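Long-range contacts in bifunctional dTDP-4-dehydrorhamnose 3,5-epimerase/dTDP-4-dehydrorhamnose reductase (Arabidopsis thaliana, PDB 4QQR), which epimerises dTDP-4-keto-6-deoxyglucose at C3' and C5' and then reduces the product with NADPH to dTDP-L-rhamnose: residues A[63-68]-A[109-114]; A[100-105]-A[156-161]. All blocks are in the same frame, centred on the assembly; numbering follows the deposited sequence.

Read from the N terminus, the chain lays down strand 63-66, runs up helix 80-103 and returns as strand 107-113; contact 1 closes this loop by pairing the two strands in the parallel sheet of the Rossmann fold. Contact 2 begins inside that loop, at the C-terminal end of helix 80-103, and closes beyond it on the turn between helix 143-155 and strand 161-166. The four segments therefore alternate along the chain, and the two loops cross rather than nest. Their centres lie about 13 Å apart and they touch directly: Val64 CG2 packs on Cys101 SG at 3.8 Å, and Asn110 meets Val161 on the neighbouring strand.

Contact 1: residues A[63-68]-A[109-114]; sequences HVFNAA and INYATG
Strand residues 63-66 and 109-113 run parallel, their axes 4.8 Å apart at closest approach and 12° from parallel, with Phe65 in register with Ile109 and Asn66 with Asn110. Three backbone bonds alternate between the strands: Ile109 N gives to Val64 O (2.9 Å), Asn66 N to Ile109 O (2.8 Å), and Tyr111 N to Asn66 O (3.3 Å). On one face of the sheet, Ile109 lies alongside Phe65, and its CG1 sits over the ring, displaced toward the rim, 4.0 Å from the Phe65 centroid: a CH-pi contact. Tyr111 comes to the edge of the same ring, its CE2 3.9 Å from Phe65 CD2, while its OH is hydrogen-bonded to Ser207. Ala211 of helix 200-212 and Leu28 of helix 23-34 pack on this face. The opposite face carries two amides, side by side with their planes nearly parallel. In both residues CG is anti to the backbone N (chi1 169° for Asn66, 178° for Asn110), which sends the amides the same way and brings Asn66 ND2 up to Asn110 OD1, in a bond modelled too short to be taken at face value. Asn66 OD1 meanwhile accepts Ala68 N at 3.1 Å from above its carbonyl plane, closing an Asx turn where the strand ends. Strand, helix 80-103 and strand form the beta-alpha-beta crossover of a Rossmann fold, and Thr94 of that helix touches both asparagines. Tyr111 probably binds NADPH, judged from relatives. The buried asparagines' polar ends are probably satisfied within the protein, Asn66 OD1 by the Asx turn and Asn110 ND2 weakly by Thr163, opposite an apolar, aromatic face.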
ATOM      1  N   HIS A  63      12.496  19.120 -12.074  1.00 46.12           N
ATOM      2  CA  HIS A  63      11.680  18.663 -10.942  1.00 44.40           C
ATOM      3  C   HIS A  63      10.358  18.120 -11.496  1.00 46.11           C
ATOM      4  O   HIS A  63      10.002  18.408 -12.642  1.00 45.34           O
ATOM      5  CB  HIS A  63      11.373  19.800  -9.944  1.00 45.00           C
ATOM      6  CG  HIS A  63      12.576  20.567  -9.466  1.00 46.13           C
ATOM      7  ND1 HIS A  63      13.339  21.367 -10.296  1.00 42.22           N
ATOM      8  CD2 HIS A  63      13.117  20.690  -8.230  1.00 45.59           C
ATOM      9  CE1 HIS A  63      14.312  21.921  -9.597  1.00 44.56           C
ATOM     10  NE2 HIS A  63      14.200  21.530  -8.339  1.00 44.47           N
ATOM     11  N   VAL A  64       9.633  17.352 -10.676  1.00 45.46           N
ATOM     12  CA  VAL A  64       8.389  16.682 -11.084  1.00 40.63           C
ATOM     13  C   VAL A  64       7.294  16.939 -10.052  1.00 36.82           C
ATOM     14  O   VAL A  64       7.550  16.925  -8.865  1.00 36.36           O
ATOM     15  CB  VAL A  64       8.582  15.131 -11.246  1.00 40.86           C
ATOM     16  CG1 VAL A  64       7.241  14.415 -11.501  1.00 39.85           C
ATOM     17  CG2 VAL A  64       9.580  14.802 -12.340  1.00 41.42           C
ATOM     18  N   PHE A  65       6.073  17.173 -10.512  1.00 42.69           N
ATOM     19  CA  PHE A  65       4.954  17.466  -9.620  1.00 42.33           C
ATOM     20  C   PHE A  65       3.837  16.466  -9.839  1.00 42.43           C
ATOM     21  O   PHE A  65       3.355  16.297 -10.953  1.00 45.56           O
ATOM     22  CB  PHE A  65       4.435  18.878  -9.872  1.00 39.75           C
ATOM     23  CG  PHE A  65       5.360  19.950  -9.395  1.00 39.36           C
ATOM     24  CD1 PHE A  65       6.518  20.249 -10.104  1.00 37.10           C
ATOM     25  CD2 PHE A  65       5.068  20.674  -8.239  1.00 41.17           C
ATOM     26  CE1 PHE A  65       7.385  21.234  -9.660  1.00 39.24           C
ATOM     27  CE2 PHE A  65       5.931  21.673  -7.784  1.00 39.43           C
ATOM     28  CZ  PHE A  65       7.088  21.956  -8.498  1.00 38.60           C
ATOM     29  N   ASN A  66       3.437  15.791  -8.776  1.00 40.71           N
ATOM     30  CA  ASN A  66       2.345  14.834  -8.863  1.00 42.99           C
ATOM     31  C   ASN A  66       1.035  15.396  -8.287  1.00 42.13           C
ATOM     32  O   ASN A  66       0.796  15.367  -7.074  1.00 42.52           O
ATOM     33  CB  ASN A  66       2.727  13.526  -8.163  1.00 39.78           C
ATOM     34  CG  ASN A  66       1.541  12.587  -7.997  1.00 43.53           C
ATOM     35  OD1 ASN A  66       0.641  12.552  -8.839  1.00 41.39           O
ATOM     36  ND2 ASN A  66       1.534  11.829  -6.906  1.00 43.10           N
ATOM     37  N   ALA A  67       0.181  15.907  -9.159  1.00 41.33           N
ATOM     38  CA  ALA A  67      -1.121  16.379  -8.720  1.00 41.02           C
ATOM     39  C   ALA A  67      -2.185  15.432  -9.259  1.00 45.27           C
ATOM     40  O   ALA A  67      -3.363  15.752  -9.251  1.00 47.42           O
ATOM     41  CB  ALA A  67      -1.357  17.788  -9.193  1.00 38.38           C
ATOM     42  N   ALA A  68      -1.751  14.247  -9.694  1.00 45.39           N
ATOM     43  CA  ALA A  68      -2.605  13.273 -10.381  1.00 47.78           C
ATOM     44  C   ALA A  68      -3.843  12.864  -9.596  1.00 51.99           C
ATOM     45  O   ALA A  68      -4.645  12.042 -10.042  1.00 52.02           O
ATOM     46  CB  ALA A  68      -1.805  12.036 -10.786  1.00 48.68           C
ATOM     47  N   ILE A 109       7.387  16.432  -6.058  1.00 43.85           N
ATOM     48  CA  ILE A 109       6.446  17.074  -5.155  1.00 39.91           C
ATOM     49  C   ILE A 109       5.131  16.328  -5.237  1.00 41.19           C
ATOM     50  O   ILE A 109       4.421  16.413  -6.239  1.00 41.00           O
ATOM     51  CB  ILE A 109       6.218  18.522  -5.545  1.00 34.87           C
ATOM     52  CG1 ILE A 109       7.553  19.281  -5.535  1.00 37.51           C
ATOM     53  CG2 ILE A 109       5.202  19.154  -4.615  1.00 36.38           C
ATOM     54  CD1 ILE A 109       8.223  19.386  -4.153  1.00 35.79           C
ATOM     55  N   ASN A 110       4.816  15.585  -4.185  1.00 41.44           N
ATOM     56  CA  ASN A 110       3.592  14.790  -4.136  1.00 41.34           C
ATOM     57  C   ASN A 110       2.491  15.455  -3.274  1.00 40.95           C
ATOM     58  O   ASN A 110       2.573  15.489  -2.047  1.00 41.87           O
ATOM     59  CB  ASN A 110       3.943  13.371  -3.665  1.00 40.31           C
ATOM     60  CG  ASN A 110       2.735  12.471  -3.534  1.00 42.08           C
ATOM     61  OD1 ASN A 110       2.031  12.212  -4.505  1.00 45.06           O
ATOM     62  ND2 ASN A 110       2.521  11.942  -2.332  1.00 44.73           N
ATOM     63  N   TYR A 111       1.487  16.012  -3.943  1.00 37.34           N
ATOM     64  CA  TYR A 111       0.306  16.559  -3.298  1.00 31.92           C
ATOM     65  C   TYR A 111      -0.558  15.427  -2.767  1.00 39.06           C
ATOM     66  O   TYR A 111      -0.913  14.506  -3.492  1.00 42.18           O
ATOM     67  CB  TYR A 111      -0.469  17.420  -4.299  1.00 32.68           C
ATOM     68  CG  TYR A 111       0.335  18.618  -4.745  1.00 37.88           C
ATOM     69  CD1 TYR A 111       0.427  19.762  -3.947  1.00 35.24           C
ATOM     70  CD2 TYR A 111       1.064  18.587  -5.922  1.00 37.64           C
ATOM     71  CE1 TYR A 111       1.183  20.838  -4.335  1.00 35.89           C
ATOM     72  CE2 TYR A 111       1.827  19.664  -6.315  1.00 37.04           C
ATOM     73  CZ  TYR A 111       1.882  20.785  -5.522  1.00 39.47           C
ATOM     74  OH  TYR A 111       2.638  21.856  -5.929  1.00 41.06           O
ATOM     75  N   ALA A 112      -0.886  15.481  -1.485  1.00 43.13           N
ATOM     76  CA  ALA A 112      -1.581  14.373  -0.838  1.00 44.75           C
ATOM     77  C   ALA A 112      -2.502  14.937   0.229  1.00 43.21           C
ATOM     78  O   ALA A 112      -2.824  16.120   0.191  1.00 39.52           O
ATOM     79  CB  ALA A 112      -0.582  13.367  -0.243  1.00 39.78           C
ATOM     80  N   THR A 113      -2.893  14.105   1.191  1.00 44.18           N
ATOM     81  CA  THR A 113      -3.991  14.455   2.087  1.00 43.51           C
ATOM     82  C   THR A 113      -3.646  14.454   3.572  1.00 44.08           C
ATOM     83  O   THR A 113      -2.853  13.637   4.043  1.00 41.10           O
ATOM     84  CB  THR A 113      -5.189  13.513   1.879  1.00 44.38           C
ATOM     85  OG1 THR A 113      -6.287  13.965   2.681  1.00 47.37           O
ATOM     86  CG2 THR A 113      -4.821  12.066   2.250  1.00 39.34           C
ATOM     87  N   GLY A 114      -4.266  15.371   4.308  1.00 40.08           N
ATOM     88  CA  GLY A 114      -4.092  15.404   5.744  1.00 38.74           C
ATOM     89  C   GLY A 114      -5.303  14.806   6.413  1.00 40.38           C
ATOM     90  O   GLY A 114      -5.349  14.654   7.637  1.00 38.99           O
TER

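Contact 2: residues A[100-105]-A[156-161]; sequences ICREKG and KNYENV. With ZN (zinc ion), chain D.
A single water bridges Arg102 and the 157-159 backbone: it accepts from Arg102 NE at 3.0 Å and from Glu159 N at 2.8 Å, and donates to Asn157 O at 2.8 Å. Arg102 reaches it with CG anti to the backbone N (chi1 -176°) and the chain extended as far as NE. On the way its CD passes Tyr158 CD1 at 3.9 Å, guanidinium and ring planes standing almost perpendicular. Beyond, Arg102 NH2 makes a salt bridge to Glu80 of the second subunit, which also binds the zinc ion held by Glu159 OE2 at 2.5 Å, so the metal joins the two chains. The helical segment is the C-terminal end of helix 80-103, closed by a Schellman motif at Gly105 with positive phi; it faces the type I turn Tyr158-Val161 that leads into strand 161-166 of the Rossmann sheet. Asn160 projects from this turn toward the helix, its OD1 3.5 Å from Arg102 CB, while its ND2 bonds to Leu106 O. An alanine here would remove the amide, probably leaving Leu106 O without that donor and opening a gap beside Arg102 CB. Arg102 and Glu159 carry opposite charges, but Arg102 NE and Glu159 OE2 stand 4.1 Å apart, not in contact.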
ATOM      1  N   ILE A 100      10.883   5.918 -10.404  1.00 43.65           N
ATOM      2  CA  ILE A 100      11.542   6.457 -11.577  1.00 42.40           C
ATOM      3  C   ILE A 100      12.229   7.799 -11.266  1.00 44.64           C
ATOM      4  O   ILE A 100      13.367   8.037 -11.691  1.00 44.97           O
ATOM      5  CB  ILE A 100      10.525   6.575 -12.740  1.00 45.99           C
ATOM      6  CG1 ILE A 100      10.050   5.181 -13.170  1.00 44.60           C
ATOM      7  CG2 ILE A 100      11.110   7.341 -13.923  1.00 48.46           C
ATOM      8  CD1 ILE A 100       8.889   5.201 -14.153  1.00 47.42           C
ATOM      9  N   CYS A 101      11.554   8.666 -10.510  1.00 40.20           N
ATOM     10  CA  CYS A 101      12.171   9.918 -10.109  1.00 41.70           C
ATOM     11  C   CYS A 101      13.388   9.667  -9.197  1.00 44.12           C
ATOM     12  O   CYS A 101      14.421  10.330  -9.326  1.00 42.62           O
ATOM     13  CB  CYS A 101      11.160  10.847  -9.433  1.00 41.95           C
ATOM     14  SG  CYS A 101       9.824  11.460 -10.504  1.00 49.23           S
ATOM     15  N   ARG A 102      13.267   8.707  -8.286  1.00 40.35           N
ATOM     16  CA  ARG A 102      14.350   8.423  -7.362  1.00 42.07           C
ATOM     17  C   ARG A 102      15.575   7.914  -8.115  1.00 42.96           C
ATOM     18  O   ARG A 102      16.681   8.425  -7.926  1.00 41.61           O
ATOM     19  CB  ARG A 102      13.909   7.410  -6.306  1.00 44.05           C
ATOM     20  CG  ARG A 102      14.970   7.155  -5.275  1.00 42.36           C
ATOM     21  CD  ARG A 102      14.617   5.968  -4.417  1.00 47.28           C
ATOM     22  NE  ARG A 102      15.767   5.522  -3.632  1.00 49.74           N
ATOM     23  CZ  ARG A 102      16.606   4.570  -4.020  1.00 46.63           C
ATOM     24  NH1 ARG A 102      16.421   3.950  -5.176  1.00 42.24           N
ATOM     25  NH2 ARG A 102      17.624   4.232  -3.247  1.00 50.53           N
ATOM     26  N   GLU A 103      15.368   6.921  -8.981  1.00 42.14           N
ATOM     27  CA  GLU A 103      16.429   6.439  -9.846  1.00 42.77           C
ATOM     28  C   GLU A 103      17.116   7.592 -10.592  1.00 49.10           C
ATOM     29  O   GLU A 103      18.345   7.621 -10.694  1.00 50.45           O
ATOM     30  CB  GLU A 103      15.892   5.406 -10.835  1.00 48.17           C
ATOM     31  CG  GLU A 103      16.964   4.414 -11.361  1.00 51.64           C
ATOM     32  CD  GLU A 103      17.589   4.824 -12.710  1.00 64.13           C
ATOM     33  OE1 GLU A 103      17.045   5.745 -13.383  1.00 60.62           O
ATOM     34  OE2 GLU A 103      18.624   4.215 -13.101  1.00 66.45           O
ATOM     35  N   LYS A 104      16.332   8.558 -11.081  1.00 47.38           N
ATOM     36  CA  LYS A 104      16.891   9.638 -11.893  1.00 46.69           C
ATOM     37  C   LYS A 104      17.387  10.844 -11.097  1.00 44.38           C
ATOM     38  O   LYS A 104      17.825  11.839 -11.683  1.00 43.52           O
ATOM     39  CB  LYS A 104      15.919  10.063 -13.005  1.00 43.19           C
ATOM     40  CG  LYS A 104      15.665   8.966 -14.024  1.00 47.97           C
ATOM     41  CD  LYS A 104      15.491   9.525 -15.425  1.00 58.07           C
ATOM     42  CE  LYS A 104      15.563   8.426 -16.503  1.00 58.35           C
ATOM     43  NZ  LYS A 104      15.513   8.993 -17.894  1.00 59.59           N
ATOM     44  N   GLY A 105      17.334  10.749  -9.771  1.00 40.02           N
ATOM     45  CA  GLY A 105      17.762  11.847  -8.922  1.00 36.39           C
ATOM     46  C   GLY A 105      16.772  13.000  -8.856  1.00 37.49           C
ATOM     47  O   GLY A 105      17.057  14.041  -8.276  1.00 40.97           O
ATOM     48  N   LYS A 156       7.707   7.331   2.463  1.00 39.29           N
ATOM     49  CA  LYS A 156       8.757   7.647   3.442  1.00 43.63           C
ATOM     50  C   LYS A 156      10.093   7.007   3.048  1.00 45.21           C
ATOM     51  O   LYS A 156      11.160   7.478   3.468  1.00 43.75           O
ATOM     52  CB  LYS A 156       8.394   7.147   4.859  1.00 43.95           C
ATOM     53  CG  LYS A 156       7.448   8.018   5.698  1.00 40.71           C
ATOM     54  CD  LYS A 156       7.305   7.417   7.107  1.00 44.63           C
ATOM     55  CE  LYS A 156       6.342   8.177   8.017  1.00 48.97           C
ATOM     56  NZ  LYS A 156       7.048   9.127   8.958  1.00 54.18           N
ATOM     57  N   ASN A 157      10.028   5.922   2.273  1.00 42.96           N
ATOM     58  CA  ASN A 157      11.226   5.202   1.850  1.00 44.09           C
ATOM     59  C   ASN A 157      11.897   5.810   0.621  1.00 47.77           C
ATOM     60  O   ASN A 157      13.013   5.405   0.275  1.00 49.02           O
ATOM     61  CB  ASN A 157      10.916   3.731   1.577  1.00 43.05           C
ATOM     62  CG  ASN A 157      10.290   3.032   2.771  1.00 46.84           C
ATOM     63  OD1 ASN A 157      10.931   2.863   3.809  1.00 46.87           O
ATOM     64  ND2 ASN A 157       9.039   2.596   2.622  1.00 44.13           N
ATOM     65  N   TYR A 158      11.221   6.760  -0.038  1.00 44.38           N
ATOM     66  CA  TYR A 158      11.800   7.471  -1.190  1.00 44.00           C
ATOM     67  C   TYR A 158      12.307   8.847  -0.788  1.00 42.40           C
ATOM     68  O   TYR A 158      11.543   9.794  -0.733  1.00 45.04           O
ATOM     69  CB  TYR A 158      10.793   7.630  -2.336  1.00 43.08           C
ATOM     70  CG  TYR A 158      10.269   6.328  -2.869  1.00 41.86           C
ATOM     71  CD1 TYR A 158      10.755   5.792  -4.051  1.00 40.61           C
ATOM     72  CD2 TYR A 158       9.295   5.617  -2.174  1.00 42.45           C
ATOM     73  CE1 TYR A 158      10.281   4.586  -4.534  1.00 41.75           C
ATOM     74  CE2 TYR A 158       8.816   4.412  -2.645  1.00 42.75           C
ATOM     75  CZ  TYR A 158       9.307   3.902  -3.827  1.00 42.40           C
ATOM     76  OH  TYR A 158       8.825   2.698  -4.290  1.00 44.55           O
ATOM     77  N   GLU A 159      13.607   8.958  -0.554  1.00 44.88           N
ATOM     78  CA  GLU A 159      14.211  10.182  -0.036  1.00 43.56           C
ATOM     79  C   GLU A 159      14.090  11.397  -0.938  1.00 43.28           C
ATOM     80  O   GLU A 159      14.444  12.508  -0.526  1.00 46.67           O
ATOM     81  CB  GLU A 159      15.695   9.947   0.252  1.00 44.85           C
ATOM     82  CG  GLU A 159      16.574  10.221  -0.946  1.00 46.94           C
ATOM     83  CD  GLU A 159      17.704   9.223  -1.095  1.00 47.73           C
ATOM     84  OE1 GLU A 159      18.385   8.919  -0.088  1.00 44.39           O
ATOM     85  OE2 GLU A 159      17.898   8.747  -2.235  1.00 45.65           O
ATOM     86  N   ASN A 160      13.632  11.192  -2.168  1.00 43.61           N
ATOM     87  CA  ASN A 160      13.530  12.279  -3.144  1.00 42.53           C
ATOM     88  C   ASN A 160      12.115  12.875  -3.196  1.00 41.48           C
ATOM     89  O   ASN A 160      11.866  13.866  -3.871  1.00 40.80           O
ATOM     90  CB  ASN A 160      13.880  11.736  -4.518  1.00 36.87           C
ATOM     91  CG  ASN A 160      12.849  10.745  -5.007  1.00 45.09           C
ATOM     92  OD1 ASN A 160      12.396   9.876  -4.249  1.00 44.95           O
ATOM     93  ND2 ASN A 160      12.425  10.898  -6.260  1.00 45.25           N
ATOM     94  N   VAL A 161      11.190  12.237  -2.496  1.00 39.34           N
ATOM     95  CA  VAL A 161       9.795  12.610  -2.548  1.00 39.20           C
ATOM     96  C   VAL A 161       9.448  13.573  -1.419  1.00 43.47           C
ATOM     97  O   VAL A 161       9.893  13.414  -0.276  1.00 43.40           O
ATOM     98  CB  VAL A 161       8.903  11.356  -2.458  1.00 38.58           C
ATOM     99  CG1 VAL A 161       7.425  11.716  -2.338  1.00 36.04           C
ATOM    100  CG2 VAL A 161       9.135  10.488  -3.648  1.00 39.45           C
TER
HETATM  101 ZN    ZN D 402      19.758   7.138  -1.789  1.00 63.99          ZN
HETATM  102  O   HOH W   1      15.180   6.704  -0.889  1.00 44.97           O